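Inorganic pyrophosphatase (Helicobacter pylori, PDB 2BQX) catalyses, with magnesium as cofactor, the hydrolysis of inorganic pyrophosphate to two phosphate ions, working as a homohexamer. Local coordinates at residues Gly55-Thr60 / Lys162-Ala167; Asp69-Ser74 / Asp131-Phe136; Lys103-Pro108 / Lys120-Leu125. One frame throughout, in Å; residues are numbered along the deposited sequence.

Interaction 1: residues Gly55-Thr60 / Lys162-Ala167; sequences GFVPNT and KVLEKA
Val57 and Thr60 meet Leu164 and Ala167 where the chain leaving strand 53-56 of the pyrophosphatase beta-barrel, an OB-like fold, packs against the C-terminal helix 157-171. The apolar contacts come first. CG1 of Val57 lies 4.5 Å from CD1 of Leu164, a loose approach of two methyl groups. Leu164 does not aim its beta carbon straight at the turn; with CG anti to the backbone N (chi1 177°), its branched end is carried closer to the valine. One helical turn on, the methyl CB of Ala167 faces CB of Thr60 at 4.1 Å. Alanine suits this place because its short side chain lets the backbones come close, CA of Ala167 lying 5.1 Å from CA of Thr60.

The polar contacts follow from that closeness. CA of Thr60 stands 3.6 Å from O of Ala167, and the angle of 126° at the hydrogen marks a bent, weak CH...O contact. Close by, a backbone hydrogen bond joins Ala167 to Leu61, so the turn and the helix are tied by main-chain atoms as well as by methyl packing. Threonine serves both needs: its carbon side meets the helix, while its hydroxyl, also bonded to N of Val68, turns back into its own segment. There OG1 of Thr60 gives a hydrogen bond of 2.6 Å to O of Val57, the donor tilted 19° from the carbonyl plane.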
loop_
_atom_site.group_PDB
_atom_site.type_symbol
_atom_site.label_atom_id
_atom_site.label_comp_id
_atom_site.label_asym_id
_atom_site.label_seq_id
_atom_site.Cartn_x
_atom_site.Cartn_y
_atom_site.Cartn_z
ATOM N N GLY A 55 6.438 -8.508 19.171
ATOM C CA GLY A 55 5.510 -8.430 20.284
ATOM C C GLY A 55 6.071 -8.981 21.581
ATOM O O GLY A 55 7.286 -9.075 21.754
ATOM N N PHE A 56 5.188 -9.351 22.497
ATOM C CA PHE A 56 5.631 -9.895 23.777
ATOM C C PHE A 56 4.775 -11.084 24.185
ATOM O O PHE A 56 3.673 -11.280 23.669
ATOM C CB PHE A 56 5.565 -8.810 24.860
ATOM C CG PHE A 56 4.163 -8.409 25.235
ATOM C CD1 PHE A 56 3.433 -9.156 26.162
ATOM C CD2 PHE A 56 3.558 -7.304 24.637
ATOM C CE1 PHE A 56 2.127 -8.811 26.483
ATOM C CE2 PHE A 56 2.252 -6.951 24.952
ATOM C CZ PHE A 56 1.532 -7.705 25.879
ATOM N N VAL A 57 5.290 -11.878 25.120
ATOM C CA VAL A 57 4.563 -13.037 25.616
ATOM C C VAL A 57 3.948 -12.655 26.953
ATOM O O VAL A 57 4.661 -12.338 27.903
ATOM C CB VAL A 57 5.493 -14.243 25.837
ATOM C CG1 VAL A 57 4.664 -15.459 26.206
ATOM C CG2 VAL A 57 6.322 -14.506 24.591
ATOM N N PRO A 58 2.610 -12.671 27.041
ATOM C CA PRO A 58 1.896 -12.321 28.270
ATOM C C PRO A 58 2.287 -13.182 29.464
ATOM O O PRO A 58 2.700 -14.332 29.311
ATOM C CB PRO A 58 0.431 -12.541 27.897
ATOM C CG PRO A 58 0.411 -12.311 26.430
ATOM C CD PRO A 58 1.661 -13.009 25.967
ATOM N N ASN A 59 2.148 -12.611 30.652
ATOM C CA ASN A 59 2.439 -13.328 31.888
ATOM C C ASN A 59 3.848 -13.889 31.967
ATOM O O ASN A 59 4.053 -15.029 32.382
ATOM C CB ASN A 59 1.424 -14.454 32.073
ATOM C CG ASN A 59 0.001 -13.960 31.986
ATOM O OD1 ASN A 59 -0.380 -13.021 32.684
ATOM N ND2 ASN A 59 -0.797 -14.585 31.125
ATOM N N THR A 60 4.817 -13.081 31.561
ATOM C CA THR A 60 6.211 -13.475 31.619
ATOM C C THR A 60 6.970 -12.268 32.137
ATOM O O THR A 60 6.450 -11.150 32.132
ATOM C CB THR A 60 6.761 -13.860 30.230
ATOM O OG1 THR A 60 6.773 -12.708 29.381
ATOM C CG2 THR A 60 5.907 -14.958 29.606
ATOM N N LYS A 162 14.853 -22.222 27.221
ATOM C CA LYS A 162 15.381 -21.914 28.546
ATOM C C LYS A 162 15.036 -20.482 28.925
ATOM O O LYS A 162 14.637 -20.205 30.056
ATOM C CB LYS A 162 16.897 -22.113 28.566
ATOM C CG LYS A 162 17.313 -23.576 28.545
ATOM C CD LYS A 162 18.825 -23.725 28.567
ATOM C CE LYS A 162 19.225 -25.177 28.757
ATOM N NZ LYS A 162 18.677 -26.052 27.684
ATOM N N VAL A 163 15.185 -19.575 27.964
ATOM C CA VAL A 163 14.884 -18.164 28.175
ATOM C C VAL A 163 13.413 -17.990 28.519
ATOM O O VAL A 163 13.060 -17.255 29.445
ATOM C CB VAL A 163 15.224 -17.343 26.904
ATOM C CG1 VAL A 163 14.793 -15.892 27.070
ATOM C CG2 VAL A 163 16.720 -17.420 26.638
ATOM N N LEU A 164 12.554 -18.675 27.769
ATOM C CA LEU A 164 11.120 -18.593 28.002
ATOM C C LEU A 164 10.735 -19.132 29.376
ATOM O O LEU A 164 10.010 -18.478 30.117
ATOM C CB LEU A 164 10.356 -19.368 26.922
ATOM C CG LEU A 164 8.839 -19.418 27.109
ATOM C CD1 LEU A 164 8.262 -18.000 27.063
ATOM C CD2 LEU A 164 8.227 -20.274 26.026
ATOM N N GLU A 165 11.219 -20.323 29.717
ATOM C CA GLU A 165 10.881 -20.920 31.009
ATOM C C GLU A 165 11.355 -20.048 32.167
ATOM O O GLU A 165 10.664 -19.905 33.177
ATOM C CB GLU A 165 11.476 -22.325 31.120
ATOM C CG GLU A 165 11.019 -23.257 30.007
ATOM C CD GLU A 165 11.412 -24.703 30.240
ATOM O OE1 GLU A 165 12.461 -24.942 30.876
ATOM O OE2 GLU A 165 10.676 -25.600 29.769
ATOM N N LYS A 166 12.538 -19.466 32.020
ATOM C CA LYS A 166 13.080 -18.598 33.057
ATOM C C LYS A 166 12.178 -17.371 33.214
ATOM O O LYS A 166 11.929 -16.904 34.331
ATOM C CB LYS A 166 14.499 -18.178 32.680
ATOM C CG LYS A 166 15.216 -17.347 33.715
ATOM C CD LYS A 166 16.694 -17.268 33.378
ATOM C CE LYS A 166 17.457 -16.527 34.457
ATOM N NZ LYS A 166 18.922 -16.547 34.184
ATOM N N ALA A 167 11.673 -16.859 32.093
ATOM C CA ALA A 167 10.797 -15.690 32.117
ATOM C C ALA A 167 9.435 -16.042 32.709
ATOM O O ALA A 167 8.808 -15.222 33.382
ATOM C CB ALA A 167 10.628 -15.128 30.704
#

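Interaction 2: residues Asp69-Ser74 / Asp131-Phe136; sequences DALVLS and DKIKHF
Ile133, which meets Leu71 and Leu73 entirely through methyl groups, has flat groups around it rather than within the contact: its side chain also touches the ring of Phe154 on strand 149-156, and Leu71 rests against Tyr54. One helical turn along from the contact, the ring of Phe136 meets those of Tyr140 and Tyr50, its plane inclined by about 30° to the first and about 55° to the second.

Ile133 divides its two branches between the leucines: CG2 approaches CD1 of Leu71 at 4.0 Å, and CD1 at the end of the longer branch approaches CD2 of Leu73, also at 4.0 Å. The two encounters differ in direction. Leu71 and Ile133 slide past each other in opposite directions, whereas Leu73 and Ile133 reach out and meet tip to tip. The first torsion of Ile133 explains the split: CG1 is anti to the carbonyl carbon (chi1 -69°), which leaves CG2 anti to the backbone N, and an extended second torsion sends CD1 out to its leucine. Branched aliphatic residues suit this buried place, since they bridge a wide gap, 9.7 Å between the CA atoms of Leu71 and Ile133, without any polar atom needing a partner.

The far side of the helix faces another subunit, where NE2 of His135 hydrogen-bonds OD2 of Asp142 of that second subunit. Packing of a helix on a barrel strand, here 69-72 and the residue just past its end, belongs to the pyrophosphatase fold; the same strand begins with Asp69, predicted to bind two magnesium ions.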
loop_
_atom_site.group_PDB
_atom_site.type_symbol
_atom_site.label_atom_id
_atom_site.label_comp_id
_atom_site.label_asym_id
_atom_site.label_seq_id
_atom_site.Cartn_x
_atom_site.Cartn_y
_atom_site.Cartn_z
ATOM N N ASP A 69 10.238 -10.361 24.991
ATOM C CA ASP A 69 9.926 -9.981 23.607
ATOM C C ASP A 69 10.073 -11.141 22.636
ATOM O O ASP A 69 10.864 -12.054 22.855
ATOM C CB ASP A 69 10.848 -8.856 23.120
ATOM C CG ASP A 69 10.680 -7.573 23.896
ATOM O OD1 ASP A 69 9.521 -7.167 24.144
ATOM O OD2 ASP A 69 11.715 -6.962 24.232
ATOM N N ALA A 70 9.326 -11.084 21.542
ATOM C CA ALA A 70 9.401 -12.126 20.535
ATOM C C ALA A 70 9.215 -11.539 19.148
ATOM O O ALA A 70 8.400 -10.641 18.950
ATOM C CB ALA A 70 8.340 -13.176 20.790
ATOM N N LEU A 71 9.999 -12.036 18.203
ATOM C CA LEU A 71 9.872 -11.617 16.824
ATOM C C LEU A 71 9.116 -12.769 16.197
ATOM O O LEU A 71 9.433 -13.931 16.452
ATOM C CB LEU A 71 11.241 -11.488 16.159
ATOM C CG LEU A 71 12.067 -10.265 16.571
ATOM C CD1 LEU A 71 13.500 -10.402 16.056
ATOM C CD2 LEU A 71 11.417 -9.015 15.997
ATOM N N VAL A 72 8.088 -12.461 15.418
ATOM C CA VAL A 72 7.336 -13.511 14.752
ATOM C C VAL A 72 7.608 -13.348 13.264
ATOM O O VAL A 72 7.082 -12.440 12.629
ATOM C CB VAL A 72 5.819 -13.398 15.034
ATOM C CG1 VAL A 72 5.079 -14.516 14.304
ATOM C CG2 VAL A 72 5.559 -13.504 16.538
ATOM N N LEU A 73 8.467 -14.212 12.728
ATOM C CA LEU A 73 8.827 -14.174 11.316
ATOM C C LEU A 73 7.698 -14.728 10.461
ATOM O O LEU A 73 7.109 -15.760 10.771
ATOM C CB LEU A 73 10.116 -14.965 11.081
ATOM C CG LEU A 73 11.413 -14.236 11.459
ATOM C CD1 LEU A 73 11.393 -13.831 12.921
ATOM C CD2 LEU A 73 12.598 -15.139 11.167
ATOM N N SER A 74 7.397 -14.032 9.375
ATOM C CA SER A 74 6.305 -14.436 8.507
ATOM C C SER A 74 6.441 -13.669 7.216
ATOM O O SER A 74 7.158 -12.674 7.158
ATOM C CB SER A 74 4.964 -14.078 9.165
ATOM O OG SER A 74 3.893 -14.229 8.250
ATOM N N ASP A 131 21.024 -12.179 9.038
ATOM C CA ASP A 131 21.876 -10.999 8.946
ATOM C C ASP A 131 21.040 -9.723 8.899
ATOM O O ASP A 131 21.415 -8.712 9.490
ATOM C CB ASP A 131 22.758 -11.051 7.696
ATOM C CG ASP A 131 23.806 -12.149 7.756
ATOM O OD1 ASP A 131 24.163 -12.577 8.871
ATOM O OD2 ASP A 131 24.282 -12.563 6.679
ATOM N N LYS A 132 19.916 -9.765 8.186
ATOM C CA LYS A 132 19.053 -8.587 8.078
ATOM C C LYS A 132 18.487 -8.221 9.445
ATOM O O LYS A 132 18.436 -7.050 9.820
ATOM C CB LYS A 132 17.897 -8.836 7.094
ATOM C CG LYS A 132 16.903 -7.661 7.002
ATOM C CD LYS A 132 15.714 -7.949 6.081
ATOM C CE LYS A 132 16.112 -8.024 4.615
ATOM N NZ LYS A 132 14.926 -8.217 3.710
ATOM N N ILE A 133 18.051 -9.229 10.190
ATOM C CA ILE A 133 17.495 -8.983 11.515
ATOM C C ILE A 133 18.553 -8.424 12.459
ATOM O O ILE A 133 18.311 -7.455 13.193
ATOM C CB ILE A 133 16.903 -10.269 12.108
ATOM C CG1 ILE A 133 15.651 -10.655 11.316
ATOM C CG2 ILE A 133 16.606 -10.076 13.596
ATOM C CD1 ILE A 133 15.019 -11.958 11.732
ATOM N N LYS A 134 19.735 -9.030 12.433
ATOM C CA LYS A 134 20.829 -8.591 13.291
ATOM C C LYS A 134 21.247 -7.158 12.980
ATOM O O LYS A 134 21.455 -6.347 13.884
ATOM C CB LYS A 134 22.030 -9.537 13.131
ATOM C CG LYS A 134 23.314 -9.054 13.797
ATOM C CD LYS A 134 24.243 -10.221 14.147
ATOM C CE LYS A 134 24.665 -11.020 12.926
ATOM N NZ LYS A 134 25.475 -12.224 13.302
ATOM N N HIS A 135 21.360 -6.851 11.693
ATOM C CA HIS A 135 21.762 -5.524 11.255
ATOM C C HIS A 135 20.716 -4.468 11.629
ATOM O O HIS A 135 21.051 -3.311 11.897
ATOM C CB HIS A 135 22.011 -5.552 9.744
ATOM C CG HIS A 135 22.301 -4.210 9.153
ATOM N ND1 HIS A 135 21.330 -3.436 8.555
ATOM C CD2 HIS A 135 23.444 -3.485 9.104
ATOM C CE1 HIS A 135 21.862 -2.291 8.165
ATOM N NE2 HIS A 135 23.143 -2.296 8.486
ATOM N N PHE A 136 19.450 -4.869 11.657
ATOM C CA PHE A 136 18.387 -3.941 12.024
ATOM C C PHE A 136 18.542 -3.498 13.478
ATOM O O PHE A 136 18.533 -2.304 13.789
ATOM C CB PHE A 136 17.014 -4.589 11.852
ATOM C CG PHE A 136 15.888 -3.751 12.379
ATOM C CD1 PHE A 136 15.394 -2.681 11.640
ATOM C CD2 PHE A 136 15.337 -4.016 13.628
ATOM C CE1 PHE A 136 14.362 -1.885 12.137
ATOM C CE2 PHE A 136 14.306 -3.226 14.138
ATOM C CZ PHE A 136 13.816 -2.157 13.389
#

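Interaction 3: residues Lys103-Pro108 / Lys120-Leu125; sequences KLIALP and KDIDDL
The backbones of Ile105, in an extended strand, and Ile122, at the start of the 3-10 turn 122-124, stay 8.0 Å apart at their CA atoms, so side chains alone close the distance. Ile105 makes both contacts with a single methyl. Its CG2, anti to the backbone N, lies 4.0 Å from CD1 of Leu125 and 4.3 Å from CD1 of Ile122. Leu125 points its beta carbon toward the strand, and its side chain crosses that of Ile105 obliquely. Ile122 starts off less directly, but with CG1 nearly anti to its backbone N (chi1 -164°) its far methyl swings nearer the strand. Beta-branched isoleucine suits the strand position because it holds a methyl close to the backbone, where two partners can share it.

Two aspartates shape the turn that presents these residues. OD2 of Asp124 accepts from N of Lys120 at 2.8 Å, on the anti side of the carboxylate, and from N of Asp121 at 3.0 Å, a donor 39° above the carboxylate plane. OD2 of Asp121 in turn takes N of Ile122 at 2.8 Å, and it also receives N of Lys157. Short acceptor side chains gather main-chain N-H groups well and, with the backbone bonds from N of Asp124 to O of Asp121 and from N of Leu125 to O of Ile122, they help to hold the turn's shape.

Phe154 of strand 149-156 touches both Ile105 and Ile122. Strand 99-108 itself lies between strands 69-72 and 83-96 in the sheet, while the turn lies just before helix 127-139 in the chain.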
loop_
_atom_site.group_PDB
_atom_site.type_symbol
_atom_site.label_atom_id
_atom_site.label_comp_id
_atom_site.label_asym_id
_atom_site.label_seq_id
_atom_site.Cartn_x
_atom_site.Cartn_y
_atom_site.Cartn_z
ATOM N N LYS A 103 15.617 -11.472 22.447
ATOM C CA LYS A 103 14.448 -11.401 21.581
ATOM C C LYS A 103 14.193 -12.823 21.108
ATOM O O LYS A 103 15.002 -13.387 20.379
ATOM C CB LYS A 103 14.698 -10.502 20.359
ATOM C CG LYS A 103 15.170 -9.084 20.657
ATOM C CD LYS A 103 14.133 -8.265 21.393
ATOM C CE LYS A 103 14.650 -6.852 21.673
ATOM N NZ LYS A 103 13.756 -6.112 22.603
ATOM N N LEU A 104 13.087 -13.410 21.541
ATOM C CA LEU A 104 12.751 -14.759 21.117
ATOM C C LEU A 104 12.477 -14.707 19.612
ATOM O O LEU A 104 11.935 -13.722 19.115
ATOM C CB LEU A 104 11.503 -15.253 21.862
ATOM C CG LEU A 104 11.638 -15.469 23.376
ATOM C CD1 LEU A 104 10.279 -15.794 23.997
ATOM C CD2 LEU A 104 12.618 -16.597 23.628
ATOM N N ILE A 105 12.871 -15.752 18.891
ATOM C CA ILE A 105 12.645 -15.824 17.446
ATOM C C ILE A 105 11.580 -16.889 17.237
ATOM O O ILE A 105 11.776 -18.050 17.607
ATOM C CB ILE A 105 13.925 -16.238 16.684
ATOM C CG1 ILE A 105 15.064 -15.254 16.981
ATOM C CG2 ILE A 105 13.641 -16.319 15.177
ATOM C CD1 ILE A 105 14.776 -13.807 16.643
ATOM N N ALA A 106 10.455 -16.506 16.642
ATOM C CA ALA A 106 9.363 -17.454 16.443
ATOM C C ALA A 106 8.690 -17.396 15.080
ATOM O O ALA A 106 8.952 -16.506 14.279
ATOM C CB ALA A 106 8.312 -17.246 17.528
ATOM N N LEU A 107 7.802 -18.360 14.853
ATOM C CA LEU A 107 7.028 -18.463 13.624
ATOM C C LEU A 107 5.595 -18.785 14.029
ATOM O O LEU A 107 5.357 -19.354 15.096
ATOM C CB LEU A 107 7.574 -19.594 12.745
ATOM C CG LEU A 107 8.920 -19.366 12.048
ATOM C CD1 LEU A 107 9.524 -20.695 11.647
ATOM C CD2 LEU A 107 8.718 -18.469 10.832
ATOM N N PRO A 108 4.615 -18.405 13.199
ATOM C CA PRO A 108 3.234 -18.719 13.570
ATOM C C PRO A 108 3.132 -20.237 13.570
ATOM O O PRO A 108 3.905 -20.899 12.881
ATOM C CB PRO A 108 2.421 -18.112 12.430
ATOM C CG PRO A 108 3.283 -16.974 11.962
ATOM C CD PRO A 108 4.661 -17.592 11.972
ATOM N N LYS A 120 12.670 -25.678 11.637
ATOM C CA LYS A 120 12.567 -26.367 12.923
ATOM C C LYS A 120 13.469 -25.767 13.995
ATOM O O LYS A 120 13.181 -25.871 15.189
ATOM C CB LYS A 120 12.938 -27.841 12.755
ATOM C CG LYS A 120 12.243 -28.543 11.606
ATOM C CD LYS A 120 10.749 -28.652 11.833
ATOM C CE LYS A 120 10.089 -29.380 10.671
ATOM N NZ LYS A 120 8.623 -29.508 10.860
ATOM N N ASP A 121 14.564 -25.156 13.558
ATOM C CA ASP A 121 15.539 -24.555 14.462
ATOM C C ASP A 121 16.174 -23.343 13.786
ATOM O O ASP A 121 16.062 -23.173 12.572
ATOM C CB ASP A 121 16.606 -25.593 14.824
ATOM C CG ASP A 121 17.202 -25.365 16.199
ATOM O OD1 ASP A 121 17.871 -26.291 16.711
ATOM O OD2 ASP A 121 17.008 -24.267 16.767
ATOM N N ILE A 122 16.845 -22.510 14.575
ATOM C CA ILE A 122 17.465 -21.290 14.068
ATOM C C ILE A 122 18.272 -21.484 12.785
ATOM O O ILE A 122 18.182 -20.677 11.857
ATOM C CB ILE A 122 18.372 -20.637 15.149
ATOM C CG1 ILE A 122 18.689 -19.194 14.760
ATOM C CG2 ILE A 122 19.653 -21.438 15.333
ATOM C CD1 ILE A 122 17.523 -18.249 14.954
ATOM N N ASP A 123 19.048 -22.558 12.722
ATOM C CA ASP A 123 19.875 -22.823 11.549
ATOM C C ASP A 123 19.089 -23.085 10.259
ATOM O O ASP A 123 19.672 -23.096 9.177
ATOM C CB ASP A 123 20.808 -24.000 11.837
ATOM C CG ASP A 123 20.091 -25.152 12.501
ATOM O OD1 ASP A 123 19.659 -24.988 13.667
ATOM O OD2 ASP A 123 19.953 -26.217 11.862
ATOM N N ASP A 124 17.778 -23.300 10.362
ATOM C CA ASP A 124 16.972 -23.548 9.165
ATOM C C ASP A 124 16.605 -22.239 8.465
ATOM O O ASP A 124 16.182 -22.236 7.303
ATOM C CB ASP A 124 15.698 -24.327 9.509
ATOM C CG ASP A 124 15.989 -25.748 9.971
ATOM O OD1 ASP A 124 16.942 -26.359 9.447
ATOM O OD2 ASP A 124 15.257 -26.258 10.836
ATOM N N LEU A 125 16.767 -21.129 9.179
ATOM C CA LEU A 125 16.480 -19.807 8.622
ATOM C C LEU A 125 17.654 -19.437 7.725
ATOM O O LEU A 125 18.790 -19.822 7.997
ATOM C CB LEU A 125 16.332 -18.777 9.748
ATOM C CG LEU A 125 15.085 -18.920 10.621
ATOM C CD1 LEU A 125 15.124 -17.914 11.766
ATOM C CD2 LEU A 125 13.852 -18.708 9.764
#

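How the interactions relate
From the N terminus the chain passes 55-60, 69-74 and 103-108, then meets their partners in reverse order. Interaction 3 closes first, when 120-125 returns to its strand; interaction 2 encloses it once helix 127-139 is laid down; interaction 1 closes last, with helix 157-171. The three loops are fully nested and none cross. All reach one sheet, in which strand 69-72 lies between strands 53-56 and 99-108. O of Gly55 and N of Ala70 probably hydrogen-bond across the first junction. Lys103 forms a salt bridge with Asp69 across the second, while Leu104 packs against Val57, Val163 and Leu164 of interaction 1.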